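Histidine--tRNA ligase (Thermus thermophilus, PDB 1H4V) charges tRNA(His) with L-histidine, spending ATP and releasing AMP and diphosphate, as a homodimeric class II aminoacyl-tRNA synthetase. Local coordinates at residues 47-52 against 82-87; 64-69 against 111-116; 77-82 against 107-112. One frame throughout, in Å; residues are numbered along the deposited sequence.

Contact 1 of 3, residues 47-52 against 82-87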
loop_
_atom_site.group_PDB
_atom_site.type_symbol
_atom_site.label_atom_id
_atom_site.label_comp_id
_atom_site.label_asym_id
_atom_site.label_seq_id
_atom_site.Cartn_x
_atom_site.Cartn_y
_atom_site.Cartn_z
ATOM N N THR A 47 16.211 5.514 14.071
ATOM C CA THR A 47 15.999 4.603 15.186
ATOM C C THR A 47 15.401 5.262 16.428
ATOM O O THR A 47 14.558 4.680 17.100
ATOM C CB THR A 47 17.330 3.938 15.553
ATOM O OG1 THR A 47 17.751 3.132 14.450
ATOM C CG2 THR A 47 17.200 3.082 16.787
ATOM N N GLN A 48 15.832 6.479 16.733
ATOM C CA GLN A 48 15.328 7.168 17.917
ATOM C C GLN A 48 13.817 7.394 17.900
ATOM O O GLN A 48 13.204 7.565 18.945
ATOM C CB GLN A 48 16.052 8.504 18.096
ATOM C CG GLN A 48 15.951 9.438 16.912
ATOM C CD GLN A 48 16.748 10.708 17.128
ATOM O OE1 GLN A 48 16.535 11.429 18.105
ATOM N NE2 GLN A 48 17.673 10.991 16.217
ATOM N N VAL A 49 13.212 7.384 16.721
ATOM C CA VAL A 49 11.777 7.596 16.639
ATOM C C VAL A 49 11.058 6.473 17.368
ATOM O O VAL A 49 10.040 6.693 18.035
ATOM C CB VAL A 49 11.312 7.635 15.178
ATOM C CG1 VAL A 49 9.800 7.579 15.098
ATOM C CG2 VAL A 49 11.827 8.899 14.522
ATOM N N PHE A 50 11.636 5.278 17.285
ATOM C CA PHE A 50 11.039 4.100 17.893
ATOM C C PHE A 50 11.582 3.613 19.226
ATOM O O PHE A 50 11.118 2.590 19.729
ATOM C CB PHE A 50 11.049 2.961 16.868
ATOM C CG PHE A 50 10.297 3.293 15.605
ATOM C CD1 PHE A 50 10.953 3.366 14.383
ATOM C CD2 PHE A 50 8.932 3.564 15.650
ATOM C CE1 PHE A 50 10.260 3.705 13.225
ATOM C CE2 PHE A 50 8.239 3.901 14.501
ATOM C CZ PHE A 50 8.897 3.973 13.287
ATOM N N GLU A 51 12.552 4.325 19.800
ATOM C CA GLU A 51 13.093 3.936 21.106
ATOM C C GLU A 51 12.067 4.366 22.161
ATOM O O GLU A 51 11.530 5.471 22.099
ATOM C CB GLU A 51 14.457 4.598 21.340
ATOM C CG GLU A 51 15.499 4.202 20.284
ATOM C CD GLU A 51 16.888 4.771 20.550
ATOM O OE1 GLU A 51 17.004 5.999 20.774
ATOM O OE2 GLU A 51 17.870 3.989 20.524
ATOM N N LYS A 52 11.781 3.486 23.118
ATOM C CA LYS A 52 10.776 3.772 24.140
ATOM C C LYS A 52 11.260 4.454 25.415
ATOM O O LYS A 52 10.451 4.808 26.273
ATOM C CB LYS A 52 10.045 2.483 24.515
ATOM C CG LYS A 52 9.547 1.704 23.316
ATOM C CD LYS A 52 8.708 2.576 22.405
ATOM C CE LYS A 52 8.319 1.829 21.143
ATOM N NZ LYS A 52 7.636 2.728 20.173
ATOM N N GLY A 82 2.994 1.919 14.453
ATOM C CA GLY A 82 2.504 3.083 13.744
ATOM C C GLY A 82 2.420 4.376 14.530
ATOM O O GLY A 82 2.687 5.449 13.978
ATOM N N THR A 83 2.068 4.276 15.811
ATOM C CA THR A 83 1.883 5.453 16.668
ATOM C C THR A 83 3.013 6.470 16.703
ATOM O O THR A 83 2.778 7.645 16.431
ATOM C CB THR A 83 1.545 5.052 18.126
ATOM O OG1 THR A 83 0.465 4.106 18.124
ATOM C CG2 THR A 83 1.110 6.289 18.930
ATOM N N ALA A 84 4.229 6.036 17.036
ATOM C CA ALA A 84 5.360 6.958 17.092
ATOM C C ALA A 84 5.589 7.663 15.752
ATOM O O ALA A 84 5.914 8.850 15.719
ATOM C CB ALA A 84 6.629 6.228 17.518
ATOM N N ALA A 85 5.424 6.932 14.655
ATOM C CA ALA A 85 5.609 7.502 13.319
ATOM C C ALA A 85 4.560 8.572 13.034
ATOM O O ALA A 85 4.857 9.601 12.434
ATOM C CB ALA A 85 5.524 6.410 12.266
ATOM N N MET A 86 3.331 8.326 13.468
ATOM C CA MET A 86 2.247 9.282 13.252
ATOM C C MET A 86 2.445 10.522 14.101
ATOM O O MET A 86 2.239 11.634 13.617
ATOM C CB MET A 86 0.893 8.615 13.527
ATOM C CG MET A 86 0.624 7.525 12.496
ATOM S SD MET A 86 -0.665 6.356 12.881
ATOM C CE MET A 86 -2.110 7.292 12.304
ATOM N N VAL A 87 2.857 10.332 15.353
ATOM C CA VAL A 87 3.125 11.463 16.247
ATOM C C VAL A 87 4.283 12.275 15.659
ATOM O O VAL A 87 4.262 13.505 15.678
ATOM C CB VAL A 87 3.538 11.000 17.661
ATOM C CG1 VAL A 87 4.038 12.196 18.473
ATOM C CG2 VAL A 87 2.365 10.342 18.364
#
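The ring of Phe50 lies between its own neighbour Val49 and the turn before the helix, and it reaches Ala84 and Ala85 through CD2, CE2 and CZ. On one face sits Val49 CG1, 4.0 Å above the plane and over the ring centre; the opposite face rests on Pro80. Ala84 CB approaches obliquely, 4.0 Å from Phe50 CD2 and almost as near to CE2. The backbone N of Ala85 also comes in at a slant, while Phe50 CZ stands 4.3 Å from Ala85 CB. What puts Val49 over the ring is its first torsion: CG1 is anti to the backbone N (chi1 169°), which sends this methyl forward to meet both the phenyl face and the helix, 4.2 Å from Ala84 CB. Val49 also contributes its backbone, with its O 3.5 Å from Ala84 CB. The small methyl of Ala84 is thus set among the Val49 carbonyl, the Val49 methyl and the phenyl ring, and the short side chains of Ala84 and Ala85 allow the helix to come close, with the CA atoms of Phe50 and Ala84 6.4 Å apart. Phe50 N bonds to Thr47 O, 3.0 Å away, closing the turn that presents these two side chains. Between the segments themselves the contact is apolar, but Glu81 adds a polar link beside it: one carboxylate oxygen caps the backbone N of Ala84, and the other forms a salt bridge with Lys52 NZ. Val49 also packs against Ala3 of the second subunit. This is buried loop-on-helix packing in the catalytic region of a class II synthetase, where the turn after strand 44-46 covers the first turn of helix 83-92, N-capped by the glutamate just ahead of it.

Contact 2 of 3, residues 64-69 against 111-116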
loop_
_atom_site.group_PDB
_atom_site.type_symbol
_atom_site.label_atom_id
_atom_site.label_comp_id
_atom_site.label_asym_id
_atom_site.label_seq_id
_atom_site.Cartn_x
_atom_site.Cartn_y
_atom_site.Cartn_z
ATOM N N GLU A 64 14.368 -6.981 18.793
ATOM C CA GLU A 64 13.178 -7.243 18.008
ATOM C C GLU A 64 12.799 -6.163 16.991
ATOM O O GLU A 64 11.634 -6.020 16.642
ATOM C CB GLU A 64 12.005 -7.521 18.952
ATOM C CG GLU A 64 12.176 -8.816 19.743
ATOM C CD GLU A 64 10.860 -9.548 19.936
ATOM O OE1 GLU A 64 9.984 -9.015 20.654
ATOM O OE2 GLU A 64 10.701 -10.650 19.357
ATOM N N MET A 65 13.789 -5.421 16.507
ATOM C CA MET A 65 13.570 -4.372 15.511
ATOM C C MET A 65 14.663 -4.439 14.443
ATOM O O MET A 65 15.838 -4.602 14.766
ATOM C CB MET A 65 13.608 -2.986 16.162
ATOM C CG MET A 65 12.288 -2.487 16.730
ATOM S SD MET A 65 12.471 -0.893 17.605
ATOM C CE MET A 65 13.748 -0.105 16.670
ATOM N N PHE A 66 14.282 -4.325 13.175
ATOM C CA PHE A 66 15.269 -4.354 12.108
ATOM C C PHE A 66 15.900 -2.972 12.045
ATOM O O PHE A 66 15.263 -2.006 11.638
ATOM C CB PHE A 66 14.632 -4.691 10.756
ATOM C CG PHE A 66 14.085 -6.086 10.660
ATOM C CD1 PHE A 66 12.728 -6.327 10.825
ATOM C CD2 PHE A 66 14.926 -7.157 10.374
ATOM C CE1 PHE A 66 12.209 -7.618 10.699
ATOM C CE2 PHE A 66 14.418 -8.455 10.248
ATOM C CZ PHE A 66 13.059 -8.686 10.409
ATOM N N THR A 67 17.157 -2.892 12.458
ATOM C CA THR A 67 17.890 -1.641 12.489
ATOM C C THR A 67 19.118 -1.743 11.604
ATOM O O THR A 67 19.639 -2.829 11.378
ATOM C CB THR A 67 18.328 -1.331 13.928
ATOM O OG1 THR A 67 17.178 -1.331 14.775
ATOM C CG2 THR A 67 19.007 0.028 14.015
ATOM N N PHE A 68 19.578 -0.613 11.097
ATOM C CA PHE A 68 20.757 -0.607 10.247
ATOM C C PHE A 68 21.138 0.830 9.968
ATOM O O PHE A 68 20.335 1.734 10.161
ATOM C CB PHE A 68 20.466 -1.348 8.937
ATOM C CG PHE A 68 19.376 -0.719 8.109
ATOM C CD1 PHE A 68 19.681 0.230 7.137
ATOM C CD2 PHE A 68 18.042 -1.053 8.324
ATOM C CE1 PHE A 68 18.668 0.845 6.389
ATOM C CE2 PHE A 68 17.019 -0.449 7.589
ATOM C CZ PHE A 68 17.334 0.505 6.616
ATOM N N GLN A 69 22.368 1.056 9.534
ATOM C CA GLN A 69 22.770 2.418 9.227
ATOM C C GLN A 69 23.056 2.541 7.749
ATOM O O GLN A 69 23.610 1.632 7.141
ATOM C CB GLN A 69 23.985 2.836 10.057
ATOM C CG GLN A 69 25.169 1.913 9.986
ATOM C CD GLN A 69 26.216 2.278 11.020
ATOM O OE1 GLN A 69 25.965 2.203 12.225
ATOM N NE2 GLN A 69 27.392 2.682 10.557
ATOM N N PHE A 111 7.317 -4.260 10.870
ATOM C CA PHE A 111 8.405 -5.218 10.892
ATOM C C PHE A 111 8.807 -5.572 12.304
ATOM O O PHE A 111 9.063 -4.713 13.137
ATOM C CB PHE A 111 9.544 -4.622 10.075
ATOM C CG PHE A 111 9.123 -4.263 8.687
ATOM C CD1 PHE A 111 9.082 -5.239 7.692
ATOM C CD2 PHE A 111 8.675 -2.980 8.391
ATOM C CE1 PHE A 111 8.603 -4.943 6.414
ATOM C CE2 PHE A 111 8.191 -2.667 7.120
ATOM C CZ PHE A 111 8.152 -3.651 6.128
ATOM N N ARG A 112 8.850 -6.873 12.537
ATOM C CA ARG A 112 9.150 -7.485 13.831
ATOM C C ARG A 112 10.287 -8.473 13.552
ATOM O O ARG A 112 10.185 -9.294 12.652
ATOM C CB ARG A 112 7.898 -8.245 14.289
ATOM C CG ARG A 112 7.808 -8.613 15.757
ATOM C CD ARG A 112 6.346 -8.949 16.108
ATOM N NE ARG A 112 5.892 -10.197 15.482
ATOM C CZ ARG A 112 4.607 -10.486 15.245
ATOM N NH1 ARG A 112 3.646 -9.619 15.566
ATOM N NH2 ARG A 112 4.253 -11.648 14.713
ATOM N N ALA A 113 11.367 -8.401 14.313
ATOM C CA ALA A 113 12.484 -9.305 14.080
ATOM C C ALA A 113 12.495 -10.524 15.016
ATOM O O ALA A 113 13.196 -10.544 16.019
ATOM C CB ALA A 113 13.781 -8.543 14.196
ATOM N N GLU A 114 11.714 -11.543 14.675
ATOM C CA GLU A 114 11.655 -12.779 15.439
ATOM C C GLU A 114 12.452 -13.804 14.654
ATOM O O GLU A 114 12.875 -13.534 13.525
ATOM C CB GLU A 114 10.204 -13.237 15.603
ATOM C CG GLU A 114 9.442 -13.459 14.293
ATOM C CD GLU A 114 7.980 -13.901 14.515
ATOM O OE1 GLU A 114 7.776 -15.049 14.948
ATOM O OE2 GLU A 114 7.067 -13.089 14.267
ATOM N N ARG A 115 12.676 -14.973 15.242
ATOM C CA ARG A 115 13.437 -16.015 14.553
ATOM C C ARG A 115 12.578 -16.619 13.462
ATOM O O ARG A 115 11.413 -16.970 13.692
ATOM C CB ARG A 115 13.850 -17.104 15.526
ATOM C CG ARG A 115 14.725 -16.593 16.642
ATOM C CD ARG A 115 14.891 -17.641 17.704
ATOM N NE ARG A 115 15.778 -17.168 18.775
ATOM C CZ ARG A 115 17.047 -16.784 18.578
ATOM N NH1 ARG A 115 17.581 -16.809 17.354
ATOM N NH2 ARG A 115 17.806 -16.384 19.595
ATOM N N PRO A 116 13.125 -16.719 12.242
ATOM C CA PRO A 116 12.344 -17.300 11.148
ATOM C C PRO A 116 12.093 -18.785 11.469
ATOM O O PRO A 116 13.022 -19.529 11.774
ATOM C CB PRO A 116 13.242 -17.075 9.914
ATOM C CG PRO A 116 14.642 -17.034 10.475
ATOM C CD PRO A 116 14.464 -16.289 11.791
HETATM O O HOH W 1 11.689 -3.359 12.697
#
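Phe111 meets Phe66 through its CB, 3.7 Å from Phe66 CD1, and the two side chains cross at about a right angle. Its carbonyl O accepts from a water that in turn accepts from Phe66 N, 2.8 Å away, so one molecule bridges the two backbones. At Arg112 the carbonyl O comes 3.3 Å from Phe66 CE1, at a slant to the ring. Its side chain leaves the backbone away from 64-69 and, with NH2, makes a salt bridge of 3.2 Å to Glu114 OE2, which lies in the guanidinium plane. Ala113 comes next and grips at two points: a weak but nearly straight bond (175°) runs from Ala113 N to Glu64 O, and Ala113 CB sits over the centre of the Phe66 ring, 3.8 Å from its centroid, in a CH-pi contact. Phe66 holds its CG anti to the carbonyl carbon (chi1 -67°), which swings the ring across to receive that methyl. With a serine here, the methyl of Ala113 would probably lose the ring face it rests on and the CB of Phe111 its apolar neighbour, leaving a gap between the two segments. The Phe111-Arg-Ala-Glu114 sequence opens the motif 2 loop of class II synthetases. Arg71 of the second subunit donates to Ala113 O, and Phe44 of that subunit meets the Phe66 ring. Phe66 pairs through its backbone with Leu78 of strand 75-78, while Phe111 packs on Gln123 and Arg112 on Phe124 of strand 123-132.

Contact 3 of 3, residues 77-82 against 107-112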
loop_
_atom_site.group_PDB
_atom_site.type_symbol
_atom_site.label_atom_id
_atom_site.label_comp_id
_atom_site.label_asym_id
_atom_site.label_seq_id
_atom_site.Cartn_x
_atom_site.Cartn_y
_atom_site.Cartn_z
ATOM N N THR A 77 15.765 2.471 11.211
ATOM C CA THR A 77 14.978 1.324 11.656
ATOM C C THR A 77 13.690 1.118 10.855
ATOM O O THR A 77 12.967 2.063 10.556
ATOM C CB THR A 77 14.626 1.449 13.175
ATOM O OG1 THR A 77 15.802 1.205 13.968
ATOM C CG2 THR A 77 13.547 0.455 13.568
ATOM N N LEU A 78 13.421 -0.131 10.502
ATOM C CA LEU A 78 12.210 -0.494 9.770
ATOM C C LEU A 78 11.033 -0.304 10.730
ATOM O O LEU A 78 11.069 -0.784 11.858
ATOM C CB LEU A 78 12.295 -1.955 9.318
ATOM C CG LEU A 78 12.588 -2.267 7.846
ATOM C CD1 LEU A 78 13.654 -1.357 7.305
ATOM C CD2 LEU A 78 13.010 -3.712 7.711
ATOM N N ARG A 79 10.006 0.406 10.277
ATOM C CA ARG A 79 8.825 0.676 11.090
ATOM C C ARG A 79 8.267 -0.553 11.832
ATOM O O ARG A 79 7.791 -1.502 11.208
ATOM C CB ARG A 79 7.725 1.267 10.210
ATOM C CG ARG A 79 6.490 1.672 10.974
ATOM C CD ARG A 79 5.276 1.579 10.074
ATOM N NE ARG A 79 5.312 2.570 9.014
ATOM C CZ ARG A 79 4.838 2.368 7.795
ATOM N NH1 ARG A 79 4.303 1.201 7.481
ATOM N NH2 ARG A 79 4.877 3.345 6.903
ATOM N N PRO A 80 8.317 -0.539 13.178
ATOM C CA PRO A 80 7.821 -1.633 14.024
ATOM C C PRO A 80 6.417 -1.375 14.578
ATOM O O PRO A 80 5.740 -2.294 15.035
ATOM C CB PRO A 80 8.846 -1.676 15.142
ATOM C CG PRO A 80 9.074 -0.226 15.374
ATOM C CD PRO A 80 9.184 0.359 13.965
ATOM N N GLU A 81 6.000 -0.114 14.548
ATOM C CA GLU A 81 4.691 0.297 15.060
ATOM C C GLU A 81 4.250 1.533 14.288
ATOM O O GLU A 81 5.043 2.144 13.581
ATOM C CB GLU A 81 4.782 0.664 16.546
ATOM C CG GLU A 81 5.658 1.885 16.801
ATOM C CD GLU A 81 5.372 2.551 18.134
ATOM O OE1 GLU A 81 5.497 1.873 19.177
ATOM O OE2 GLU A 81 5.020 3.754 18.140
ATOM N N GLY A 82 2.994 1.919 14.453
ATOM C CA GLY A 82 2.504 3.083 13.744
ATOM C C GLY A 82 2.420 4.376 14.530
ATOM O O GLY A 82 2.687 5.449 13.978
ATOM N N ALA A 107 -2.662 2.513 7.156
ATOM C CA ALA A 107 -2.634 1.081 6.973
ATOM C C ALA A 107 -1.311 0.811 6.283
ATOM O O ALA A 107 -0.938 1.520 5.350
ATOM C CB ALA A 107 -3.792 0.636 6.099
ATOM N N GLY A 108 -0.585 -0.196 6.740
ATOM C CA GLY A 108 0.677 -0.490 6.092
ATOM C C GLY A 108 1.470 -1.585 6.765
ATOM O O GLY A 108 1.066 -2.104 7.794
ATOM N N PRO A 109 2.612 -1.964 6.195
ATOM C CA PRO A 109 3.426 -3.020 6.798
ATOM C C PRO A 109 4.212 -2.583 8.034
ATOM O O PRO A 109 4.579 -1.415 8.164
ATOM C CB PRO A 109 4.343 -3.432 5.649
ATOM C CG PRO A 109 4.529 -2.170 4.915
ATOM C CD PRO A 109 3.117 -1.619 4.855
ATOM N N MET A 110 4.433 -3.534 8.939
ATOM C CA MET A 110 5.210 -3.326 10.152
ATOM C C MET A 110 6.233 -4.459 10.140
ATOM O O MET A 110 6.041 -5.492 9.495
ATOM C CB MET A 110 4.366 -3.448 11.415
ATOM C CG MET A 110 3.249 -2.450 11.528
ATOM S SD MET A 110 3.826 -0.762 11.651
ATOM C CE MET A 110 2.278 0.193 11.320
ATOM N N PHE A 111 7.317 -4.260 10.870
ATOM C CA PHE A 111 8.405 -5.218 10.892
ATOM C C PHE A 111 8.807 -5.572 12.304
ATOM O O PHE A 111 9.063 -4.713 13.137
ATOM C CB PHE A 111 9.544 -4.622 10.075
ATOM C CG PHE A 111 9.123 -4.263 8.687
ATOM C CD1 PHE A 111 9.082 -5.239 7.692
ATOM C CD2 PHE A 111 8.675 -2.980 8.391
ATOM C CE1 PHE A 111 8.603 -4.943 6.414
ATOM C CE2 PHE A 111 8.191 -2.667 7.120
ATOM C CZ PHE A 111 8.152 -3.651 6.128
ATOM N N ARG A 112 8.850 -6.873 12.537
ATOM C CA ARG A 112 9.150 -7.485 13.831
ATOM C C ARG A 112 10.287 -8.473 13.552
ATOM O O ARG A 112 10.185 -9.294 12.652
ATOM C CB ARG A 112 7.898 -8.245 14.289
ATOM C CG ARG A 112 7.808 -8.613 15.757
ATOM C CD ARG A 112 6.346 -8.949 16.108
ATOM N NE ARG A 112 5.892 -10.197 15.482
ATOM C CZ ARG A 112 4.607 -10.486 15.245
ATOM N NH1 ARG A 112 3.646 -9.619 15.566
ATOM N NH2 ARG A 112 4.253 -11.648 14.713
HETATM O O HOH W 1 11.689 -3.359 12.697
#
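Arg79 grips strand 102-111 twice, with its guanidinium and with its own carbonyl. NH1 donates to Pro109 O at 2.7 Å; the donor lies in the carbonyl plane, but the bond is bent (135° at the hydrogen) and the oxygen stands 19° out of the guanidinium plane. Arg79 O takes the N-H of Phe111 at 2.8 Å, and Met110 CA adds a CA-H...O contact to the same oxygen. The water that joins Phe66 N to Phe111 O also donates to Leu78 O, 2.8 Å away, extending the link past the direct bonds. Here the Thr-Leu-Arg-Pro-Glu sequence that ends strand 75-78 and leads on toward helix 83-92 crosses the first strand of class II motif 2, close to the subunit interface: Ile43 of the second subunit packs on Pro109 and Phe111. Outward from the bonds, the Arg79 chain, turned at chi3 (-68°), passes the thioether of Met110 tightly, with CD 3.2 Å from Met110 SD. The methyl CE continues to Gly82 N, 3.6 Å away, leaving little room for a side chain on that glycine. At the other end Leu78 CG lies over the Phe111 ring, 4.0 Å above its plane and offset toward the rim.

From the N terminus, the turn 47-52 after strand 44-46 comes first; contact 1 closes a loop from it to the start of helix 83-92. Contact 2 starts inside that loop, at 64-69, and ends beyond it at 111-116, so the two cross. Contact 3 also starts within the loop and crosses contact 1, with Gly82 common to both; it ends on the same stretch as contact 2, sharing Phe111, Arg112 and a bridging water. Thr77 OG1, probably hydrogen-bonded to Thr47 and Thr67, joins all three starting segments. Together they tie the small three-stranded sheet to helix 83-92 and to strand 102-111 of the large catalytic sheet.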